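Long-range contacts in putative TIM-barrel metal-dependent hydrolase (Mycobacterium avium subsp. paratuberculosis S397, PDB 4DZI), which probably catalyses metal-dependent hydrolysis as a member of the amidohydrolase superfamily, using a two-metal site occupied here by cadmium: residues C[8-13]-C[384-389]; C[12-17]-C[116-121]; C[288-293]-C[390-395]. All blocks are in the same frame, centred on the assembly; numbering follows the deposited sequence.

From the N terminus, strand 9-15 opens two contacts that share V12 and D13. Interaction 2 closes first, at 116-121, setting neighbouring parallel strands side by side. The longer loop of interaction 1 ends only at 384-389, on helix 378-393. Interaction 3 starts from 288-293, inside that longer loop, and ends at 390-395, farther along the same helix, so interactions 1 and 3 cross, whereas 2 and 3 follow in series. The helix thus joins the early strand 9-15 to the later strand 289-292. Contacts of D13 with I292 and E293 link the strands inside the barrel, where all three interactions contribute ligands to the cadmium ion of chain Q.

Interaction 1. Residues C[8-13]-C[384-389]; sequences RVIDVD and IMRDNA. With CD (cadmium ion), chain Q.
R8 meets R386 through its backbone: R386 NH1 donates to R8 O at 3.0 Å and an N-H...O angle of 154°, from above the carbonyl plane. The extended R386 side chain, with CG anti to the backbone N (chi1 179°), brings NH1 to this oxygen. V9 lies alongside M385, the two side chains pointing the same way, with V9 CG1 3.9 Å from M385 CE. At I10 the strand approaches helix 378-393 most directly: I10 N donates to M385 O over 3.0 Å, nearly straight at 170° and in the carbonyl plane. The acceptor belongs to a wider pi-type turn spanning 384-387. I10 CG1 lies over one face of the R386 guanidinium and packs 3.8 Å from R386 CG, while I10 CG2 reaches A389 CB at 3.5 Å. V12 CG1 touches the same methyl at 3.7 Å. At V12 the chain turns a corner, with an Asx turn from D13 N to D11 OD1, and D13 binds cadmium away from the helix. The barrel strand is therefore fastened to its outer helix by two bonds and an apolar seam. R386 NH1 also forms a salt bridge with E116, whose carboxylate would be expected to offset the positive charge beside R8.

Interaction 2. Residues C[12-17]-C[116-121]; sequences VDNHYY and ETAFML. With CD (cadmium ion), chain Q.
A118 meets N14 and F119 meets V12 as the first contacts between strands 115-121 and 9-15, adjacent parallel strands of the TIM-type barrel; strand 9-15 carries D13 and H15, spaced like the HxH metal motif of amidohydrolases. The A118 methyl faces N14 OD1. F119 turns one ring face to V12, whose CA lies 3.9 Å from the ring centroid in a CH-pi contact, offset toward the rim. V12 CG1 continues along that ring to F119 CE2 at 3.6 Å. The backbone ladder begins where N14 N donates to F119 O (3.0 Å). M120, bridged with N14, bends at chi2 and chi3 over the neighbouring strand, from N14 on toward Y16: M120 SD rests near N14 CB, and M120 CE meets the Y16 ring near its plane, 3.6 Å from Y16 CD2. A water joins M120 O to Y16 OH. L121 N completes the ladder by donating to N14 O at 2.8 Å. L121 O stands over the centre of one Y16 ring face, a position reached because Y16 CG sits between the backbone N and carbonyl carbon (chi1 44°). That same oxygen accepts a weak bond from H15 ND1 at 3.0 Å, and across the imidazole H15 NE2 binds cadmium at 2.2 Å.

Interaction 3. Residues C[288-293]-C[390-395]; sequences KAVSIE and LDLLGV. With CD (cadmium ion), chain Q; CD (cadmium ion), chain P.
Strand 289-292 of the TIM-type barrel and the C-terminal end of helix 378-393 are joined here, chiefly by K288 at the start of the strand segment. Its amino group reaches the carbonyls where the helix runs out. K288 NZ donates to L392 O at 2.7 Å and to G394 O at 2.8 Å. The first oxygen is met with the donor tilted 31° from the carbonyl plane, and the second from well above its plane. A bend at chi3 (-74°) helps bring the amino group between the two acceptors. G224 O, from another part of the chain, supplies a further hydrogen bond, so three backbone carbonyls grip the amino group; beside L392 O and G394 O, at and just past the helix end, the helix dipole would be expected to suit a cation. G394 is the first residue to leave helical torsions, yet its backbone N still donates to L390 O at 3.0 Å.

Farther along, V290 points toward the helix and its side chain crosses that of L392 at about a right angle. The nearest atoms are V290 CB and L392 CD2, 3.8 Å apart. With L392 CG anti to the backbone N (chi1 166°), CD1 and CD2 swing toward V290; W330 and F119 also pack against L392.

Segment 288-293 ends at E293 in the binuclear site, away from the helix contact. E293 bridges the two metals there: E293 OE1 binds the chain P cadmium at 2.4 Å, while E293 OE2 binds both ions, that of chain P at 2.5 Å and that of chain Q at 2.2 Å.

Interaction 1. Residues C[8-13]-C[384-389]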
loop_
_atom_site.group_PDB
_atom_site.type_symbol
_atom_site.label_atom_id
_atom_site.label_comp_id
_atom_site.label_asym_id
_atom_site.label_seq_id
_atom_site.Cartn_x
_atom_site.Cartn_y
_atom_site.Cartn_z
ATOM N N ARG C 8 -24.805 29.246 4.627
ATOM C CA ARG C 8 -23.512 29.020 5.326
ATOM C C ARG C 8 -23.119 27.579 5.105
ATOM O O ARG C 8 -23.963 26.730 4.936
ATOM C CB ARG C 8 -23.625 29.311 6.820
ATOM C CG ARG C 8 -23.937 30.784 7.123
ATOM C CD ARG C 8 -24.550 30.916 8.519
ATOM N NE ARG C 8 -25.871 30.274 8.584
ATOM C CZ ARG C 8 -26.542 30.075 9.718
ATOM N NH1 ARG C 8 -27.735 29.479 9.715
ATOM N NH2 ARG C 8 -25.998 30.464 10.863
ATOM N N VAL C 9 -21.816 27.311 5.152
ATOM C CA VAL C 9 -21.351 25.949 4.919
ATOM C C VAL C 9 -20.984 25.263 6.219
ATOM O O VAL C 9 -20.859 25.900 7.273
ATOM C CB VAL C 9 -20.173 25.936 3.933
ATOM C CG1 VAL C 9 -20.593 26.583 2.613
ATOM C CG2 VAL C 9 -18.953 26.658 4.500
ATOM N N ILE C 10 -20.804 23.938 6.166
ATOM C CA ILE C 10 -20.356 23.170 7.313
ATOM C C ILE C 10 -19.011 22.568 6.855
ATOM O O ILE C 10 -18.994 21.798 5.920
ATOM C CB ILE C 10 -21.336 22.026 7.629
ATOM C CG1 ILE C 10 -22.765 22.570 7.806
ATOM C CG2 ILE C 10 -20.833 21.202 8.835
ATOM C CD1 ILE C 10 -22.969 23.410 9.037
ATOM N N ASP C 11 -17.916 22.979 7.477
ATOM C CA ASP C 11 -16.551 22.593 7.053
ATOM C C ASP C 11 -16.081 21.459 7.949
ATOM O O ASP C 11 -15.883 21.666 9.163
ATOM C CB ASP C 11 -15.647 23.824 7.222
ATOM C CG ASP C 11 -14.307 23.674 6.520
ATOM O OD1 ASP C 11 -13.851 22.524 6.394
ATOM O OD2 ASP C 11 -13.706 24.707 6.116
ATOM N N VAL C 12 -15.899 20.247 7.401
ATOM C CA VAL C 12 -15.551 19.114 8.273
ATOM C C VAL C 12 -14.044 18.996 8.548
ATOM O O VAL C 12 -13.603 18.077 9.240
ATOM C CB VAL C 12 -16.101 17.764 7.746
ATOM C CG1 VAL C 12 -17.631 17.864 7.473
ATOM C CG2 VAL C 12 -15.359 17.292 6.494
ATOM N N ASP C 13 -13.259 19.938 8.036
ATOM C CA ASP C 13 -11.812 19.858 8.288
ATOM C C ASP C 13 -11.267 21.237 8.566
ATOM O O ASP C 13 -10.909 21.984 7.647
ATOM C CB ASP C 13 -11.057 19.286 7.086
ATOM C CG ASP C 13 -9.632 18.929 7.421
ATOM O OD1 ASP C 13 -9.178 19.200 8.572
ATOM O OD2 ASP C 13 -8.960 18.411 6.499
ATOM N N ILE C 384 -23.049 18.592 -0.622
ATOM C CA ILE C 384 -21.597 18.486 -0.408
ATOM C C ILE C 384 -21.076 19.577 0.533
ATOM O O ILE C 384 -20.238 19.324 1.424
ATOM C CB ILE C 384 -20.872 18.533 -1.757
ATOM C CG1 ILE C 384 -21.196 17.233 -2.524
ATOM C CG2 ILE C 384 -19.367 18.639 -1.563
ATOM C CD1 ILE C 384 -20.719 17.266 -3.958
ATOM N N MET C 385 -21.593 20.790 0.365
ATOM C CA MET C 385 -21.125 21.912 1.187
ATOM C C MET C 385 -21.736 22.061 2.570
ATOM O O MET C 385 -21.210 22.790 3.411
ATOM C CB MET C 385 -21.340 23.229 0.417
ATOM C CG MET C 385 -20.591 23.325 -0.906
ATOM S SD MET C 385 -18.782 23.164 -0.764
ATOM C CE MET C 385 -18.320 24.604 0.180
ATOM N N ARG C 386 -22.842 21.377 2.811
ATOM C CA ARG C 386 -23.549 21.568 4.062
ATOM C C ARG C 386 -24.324 20.354 4.570
ATOM O O ARG C 386 -24.113 19.889 5.679
ATOM C CB ARG C 386 -24.505 22.745 3.869
ATOM C CG ARG C 386 -25.320 23.036 5.094
ATOM C CD ARG C 386 -26.231 24.215 4.852
ATOM N NE ARG C 386 -27.019 24.320 6.068
ATOM C CZ ARG C 386 -26.658 24.967 7.180
ATOM N NH1 ARG C 386 -25.528 25.674 7.254
ATOM N NH2 ARG C 386 -27.447 24.904 8.248
ATOM N N ASP C 387 -25.252 19.829 3.766
ATOM C CA ASP C 387 -26.175 18.885 4.378
ATOM C C ASP C 387 -25.642 17.476 4.597
ATOM O O ASP C 387 -26.101 16.764 5.505
ATOM C CB ASP C 387 -27.469 18.875 3.604
ATOM C CG ASP C 387 -28.237 20.174 3.799
ATOM O OD1 ASP C 387 -28.277 20.668 4.940
ATOM O OD2 ASP C 387 -28.781 20.696 2.832
ATOM N N ASN C 388 -24.675 17.039 3.788
ATOM C CA ASN C 388 -24.136 15.717 4.061
ATOM C C ASN C 388 -23.454 15.670 5.425
ATOM O O ASN C 388 -23.492 14.658 6.100
ATOM C CB ASN C 388 -23.107 15.326 3.011
ATOM C CG ASN C 388 -23.746 15.065 1.654
ATOM O OD1 ASN C 388 -24.954 14.860 1.546
ATOM N ND2 ASN C 388 -22.935 15.066 0.618
ATOM N N ALA C 389 -22.779 16.749 5.801
ATOM C CA ALA C 389 -22.113 16.819 7.116
ATOM C C ALA C 389 -23.163 16.747 8.232
ATOM O O ALA C 389 -22.939 16.122 9.245
ATOM C CB ALA C 389 -21.302 18.097 7.240
HETATM CD CD CD Q . -7.103 18.444 8.281
#

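Interaction 2. Residues C[12-17]-C[116-121]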
loop_
_atom_site.group_PDB
_atom_site.type_symbol
_atom_site.label_atom_id
_atom_site.label_comp_id
_atom_site.label_asym_id
_atom_site.label_seq_id
_atom_site.Cartn_x
_atom_site.Cartn_y
_atom_site.Cartn_z
ATOM N N VAL C 12 -15.899 20.247 7.401
ATOM C CA VAL C 12 -15.551 19.114 8.273
ATOM C C VAL C 12 -14.044 18.996 8.548
ATOM O O VAL C 12 -13.603 18.077 9.240
ATOM C CB VAL C 12 -16.101 17.764 7.746
ATOM C CG1 VAL C 12 -17.631 17.864 7.473
ATOM C CG2 VAL C 12 -15.359 17.292 6.494
ATOM N N ASP C 13 -13.259 19.938 8.036
ATOM C CA ASP C 13 -11.812 19.858 8.288
ATOM C C ASP C 13 -11.267 21.237 8.566
ATOM O O ASP C 13 -10.909 21.984 7.647
ATOM C CB ASP C 13 -11.057 19.286 7.086
ATOM C CG ASP C 13 -9.632 18.929 7.421
ATOM O OD1 ASP C 13 -9.178 19.200 8.572
ATOM O OD2 ASP C 13 -8.960 18.411 6.499
ATOM N N ASN C 14 -11.183 21.540 9.866
ATOM C CA ASN C 14 -10.501 22.757 10.293
ATOM C C ASN C 14 -9.551 22.403 11.421
ATOM O O ASN C 14 -9.690 21.379 12.068
ATOM C CB ASN C 14 -11.527 23.799 10.791
ATOM C CG ASN C 14 -11.852 24.880 9.769
ATOM O OD1 ASN C 14 -12.016 26.057 10.142
ATOM N ND2 ASN C 14 -12.049 24.498 8.509
ATOM N N HIS C 15 -8.531 23.244 11.619
ATOM C CA HIS C 15 -7.570 23.032 12.712
ATOM C C HIS C 15 -7.378 24.208 13.651
ATOM O O HIS C 15 -7.593 25.351 13.270
ATOM C CB HIS C 15 -6.199 22.623 12.121
ATOM C CG HIS C 15 -6.241 21.291 11.436
ATOM N ND1 HIS C 15 -6.114 20.144 12.116
ATOM C CD2 HIS C 15 -6.497 20.941 10.110
ATOM C CE1 HIS C 15 -6.252 19.098 11.277
ATOM N NE2 HIS C 15 -6.484 19.571 10.054
ATOM N N TYR C 16 -6.993 23.890 14.884
ATOM C CA TYR C 16 -6.337 24.834 15.783
ATOM C C TYR C 16 -4.852 24.451 15.822
ATOM O O TYR C 16 -4.450 23.367 15.344
ATOM C CB TYR C 16 -6.945 24.757 17.190
ATOM C CG TYR C 16 -7.153 23.351 17.641
ATOM C CD1 TYR C 16 -6.077 22.557 18.078
ATOM C CD2 TYR C 16 -8.425 22.768 17.614
ATOM C CE1 TYR C 16 -6.277 21.233 18.464
ATOM C CE2 TYR C 16 -8.631 21.435 17.989
ATOM C CZ TYR C 16 -7.554 20.679 18.425
ATOM O OH TYR C 16 -7.729 19.372 18.792
ATOM N N TYR C 17 -4.026 25.333 16.393
ATOM C CA TYR C 17 -2.642 24.986 16.677
ATOM C C TYR C 17 -2.570 24.905 18.199
ATOM O O TYR C 17 -2.904 25.867 18.922
ATOM C CB TYR C 17 -1.706 26.046 16.118
ATOM C CG TYR C 17 -1.617 26.016 14.600
ATOM C CD1 TYR C 17 -1.276 24.834 13.938
ATOM C CD2 TYR C 17 -1.924 27.120 13.816
ATOM C CE1 TYR C 17 -1.160 24.773 12.556
ATOM C CE2 TYR C 17 -1.847 27.066 12.436
ATOM C CZ TYR C 17 -1.472 25.885 11.800
ATOM O OH TYR C 17 -1.355 25.853 10.423
ATOM N N GLU C 116 -20.940 28.086 9.096
ATOM C CA GLU C 116 -21.796 27.973 10.273
ATOM C C GLU C 116 -21.145 27.102 11.325
ATOM O O GLU C 116 -21.056 27.476 12.506
ATOM C CB GLU C 116 -23.169 27.375 9.938
ATOM C CG GLU C 116 -23.909 27.048 11.223
ATOM C CD GLU C 116 -25.333 26.550 11.025
ATOM O OE1 GLU C 116 -25.814 26.444 9.876
ATOM O OE2 GLU C 116 -25.964 26.253 12.060
ATOM N N THR C 117 -20.678 25.915 10.918
ATOM C CA THR C 117 -20.081 24.998 11.896
ATOM C C THR C 117 -18.790 24.453 11.299
ATOM O O THR C 117 -18.775 24.116 10.136
ATOM C CB THR C 117 -21.030 23.819 12.242
ATOM O OG1 THR C 117 -22.259 24.338 12.798
ATOM C CG2 THR C 117 -20.426 22.857 13.276
ATOM N N ALA C 118 -17.734 24.427 12.099
ATOM C CA ALA C 118 -16.455 23.859 11.677
ATOM C C ALA C 118 -16.163 22.675 12.578
ATOM O O ALA C 118 -16.369 22.780 13.800
ATOM C CB ALA C 118 -15.365 24.904 11.852
ATOM N N PHE C 119 -15.622 21.581 12.012
ATOM C CA PHE C 119 -15.073 20.486 12.845
ATOM C C PHE C 119 -13.650 20.930 13.168
ATOM O O PHE C 119 -12.896 21.237 12.263
ATOM C CB PHE C 119 -15.035 19.160 12.086
ATOM C CG PHE C 119 -16.393 18.583 11.748
ATOM C CD1 PHE C 119 -17.573 19.307 11.901
ATOM C CD2 PHE C 119 -16.464 17.297 11.233
ATOM C CE1 PHE C 119 -18.801 18.727 11.564
ATOM C CE2 PHE C 119 -17.671 16.717 10.898
ATOM C CZ PHE C 119 -18.848 17.431 11.075
ATOM N N MET C 120 -13.304 21.009 14.448
ATOM C CA MET C 120 -11.998 21.555 14.860
ATOM C C MET C 120 -11.131 20.387 15.321
ATOM O O MET C 120 -11.492 19.656 16.262
ATOM C CB MET C 120 -12.152 22.588 15.990
ATOM C CG MET C 120 -12.671 23.943 15.502
ATOM S SD MET C 120 -11.530 24.847 14.405
ATOM C CE MET C 120 -10.183 25.087 15.538
ATOM N N LEU C 121 -10.011 20.188 14.623
ATOM C CA LEU C 121 -9.252 18.949 14.705
ATOM C C LEU C 121 -7.812 19.296 15.070
ATOM O O LEU C 121 -7.359 20.391 14.787
ATOM C CB LEU C 121 -9.286 18.228 13.330
ATOM C CG LEU C 121 -10.703 18.092 12.761
ATOM C CD1 LEU C 121 -10.670 17.412 11.410
ATOM C CD2 LEU C 121 -11.586 17.263 13.683
HETATM CD CD CD Q . -7.103 18.444 8.281
HETATM O O HOH W 1 -9.966 18.214 17.985
#

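Interaction 3. Residues C[288-293]-C[390-395]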
loop_
_atom_site.group_PDB
_atom_site.type_symbol
_atom_site.label_atom_id
_atom_site.label_comp_id
_atom_site.label_asym_id
_atom_site.label_seq_id
_atom_site.Cartn_x
_atom_site.Cartn_y
_atom_site.Cartn_z
ATOM N N LYS C 288 -21.250 5.170 12.345
ATOM C CA LYS C 288 -20.906 6.044 11.239
ATOM C C LYS C 288 -19.425 6.359 11.325
ATOM O O LYS C 288 -18.868 6.493 12.414
ATOM C CB LYS C 288 -21.748 7.318 11.280
ATOM C CG LYS C 288 -23.246 7.051 11.084
ATOM C CD LYS C 288 -24.052 8.327 11.341
ATOM C CE LYS C 288 -24.070 8.575 12.847
ATOM N NZ LYS C 288 -24.436 9.974 13.230
ATOM N N ALA C 289 -18.770 6.397 10.170
ATOM C CA ALA C 289 -17.365 6.763 10.142
ATOM C C ALA C 289 -17.107 7.823 9.092
ATOM O O ALA C 289 -17.815 7.931 8.065
ATOM C CB ALA C 289 -16.501 5.537 9.850
ATOM N N VAL C 290 -16.063 8.611 9.308
ATOM C CA VAL C 290 -15.743 9.661 8.332
ATOM C C VAL C 290 -14.228 9.714 8.166
ATOM O O VAL C 290 -13.491 9.691 9.137
ATOM C CB VAL C 290 -16.301 11.080 8.704
ATOM C CG1 VAL C 290 -15.829 11.525 10.098
ATOM C CG2 VAL C 290 -15.915 12.122 7.635
ATOM N N SER C 291 -13.785 9.814 6.905
ATOM C CA SER C 291 -12.360 9.961 6.567
ATOM C C SER C 291 -12.064 11.421 6.278
ATOM O O SER C 291 -12.723 12.021 5.421
ATOM C CB SER C 291 -12.060 9.098 5.324
ATOM O OG SER C 291 -10.779 9.421 4.793
ATOM N N ILE C 292 -11.121 12.004 7.019
ATOM C CA ILE C 292 -10.783 13.425 6.840
ATOM C C ILE C 292 -9.295 13.605 6.494
ATOM O O ILE C 292 -8.419 13.087 7.193
ATOM C CB ILE C 292 -11.117 14.212 8.138
ATOM C CG1 ILE C 292 -12.536 13.862 8.639
ATOM C CG2 ILE C 292 -10.935 15.719 7.915
ATOM C CD1 ILE C 292 -12.917 14.520 9.961
ATOM N N GLU C 293 -9.039 14.362 5.430
ATOM C CA GLU C 293 -7.671 14.674 4.959
ATOM C C GLU C 293 -6.880 13.450 4.556
ATOM O O GLU C 293 -5.650 13.460 4.600
ATOM C CB GLU C 293 -6.862 15.556 5.958
ATOM C CG GLU C 293 -5.832 16.429 5.203
ATOM C CD GLU C 293 -4.954 17.322 6.050
ATOM O OE1 GLU C 293 -3.846 17.643 5.585
ATOM O OE2 GLU C 293 -5.353 17.689 7.175
ATOM N N LEU C 390 -24.302 17.420 8.028
ATOM C CA LEU C 390 -25.357 17.376 9.038
ATOM C C LEU C 390 -25.937 15.967 9.105
ATOM O O LEU C 390 -26.220 15.460 10.196
ATOM C CB LEU C 390 -26.432 18.429 8.725
ATOM C CG LEU C 390 -25.892 19.844 8.904
ATOM C CD1 LEU C 390 -26.850 20.864 8.286
ATOM C CD2 LEU C 390 -25.689 20.132 10.385
ATOM N N ASP C 391 -26.032 15.291 7.955
ATOM C CA ASP C 391 -26.449 13.883 7.955
ATOM C C ASP C 391 -25.473 12.984 8.759
ATOM O O ASP C 391 -25.875 12.121 9.550
ATOM C CB ASP C 391 -26.466 13.357 6.528
ATOM C CG ASP C 391 -27.628 13.881 5.680
ATOM O OD1 ASP C 391 -28.566 14.546 6.172
ATOM O OD2 ASP C 391 -27.581 13.624 4.466
ATOM N N LEU C 392 -24.169 13.182 8.536
ATOM C CA LEU C 392 -23.145 12.456 9.259
ATOM C C LEU C 392 -23.279 12.591 10.780
ATOM O O LEU C 392 -23.162 11.604 11.487
ATOM C CB LEU C 392 -21.757 12.928 8.801
ATOM C CG LEU C 392 -20.583 12.509 9.679
ATOM C CD1 LEU C 392 -20.268 10.998 9.602
ATOM C CD2 LEU C 392 -19.363 13.336 9.218
ATOM N N LEU C 393 -23.522 13.813 11.263
ATOM C CA LEU C 393 -23.549 14.053 12.691
ATOM C C LEU C 393 -24.846 13.541 13.295
ATOM O O LEU C 393 -24.864 13.076 14.445
ATOM C CB LEU C 393 -23.473 15.555 12.951
ATOM C CG LEU C 393 -22.093 16.148 12.634
ATOM C CD1 LEU C 393 -22.163 17.640 12.872
ATOM C CD2 LEU C 393 -21.065 15.488 13.534
ATOM N N GLY C 394 -25.911 13.634 12.497
ATOM C CA GLY C 394 -27.252 13.348 12.967
ATOM C C GLY C 394 -27.601 11.865 12.895
ATOM O O GLY C 394 -26.849 11.028 12.357
ATOM N N VAL C 395 -28.744 11.537 13.483
ATOM C CA VAL C 395 -29.355 10.219 13.339
ATOM C C VAL C 395 -30.827 10.564 13.130
ATOM O O VAL C 395 -31.396 11.195 14.001
ATOM C CB VAL C 395 -29.238 9.394 14.650
ATOM C CG1 VAL C 395 -30.144 8.168 14.586
ATOM C CG2 VAL C 395 -27.795 8.995 14.905
HETATM CD CD CD Q . -7.103 18.444 8.281
HETATM CD CD CD P . -3.617 19.465 7.099
HETATM O O HOH W 2 -2.500 17.874 8.645
#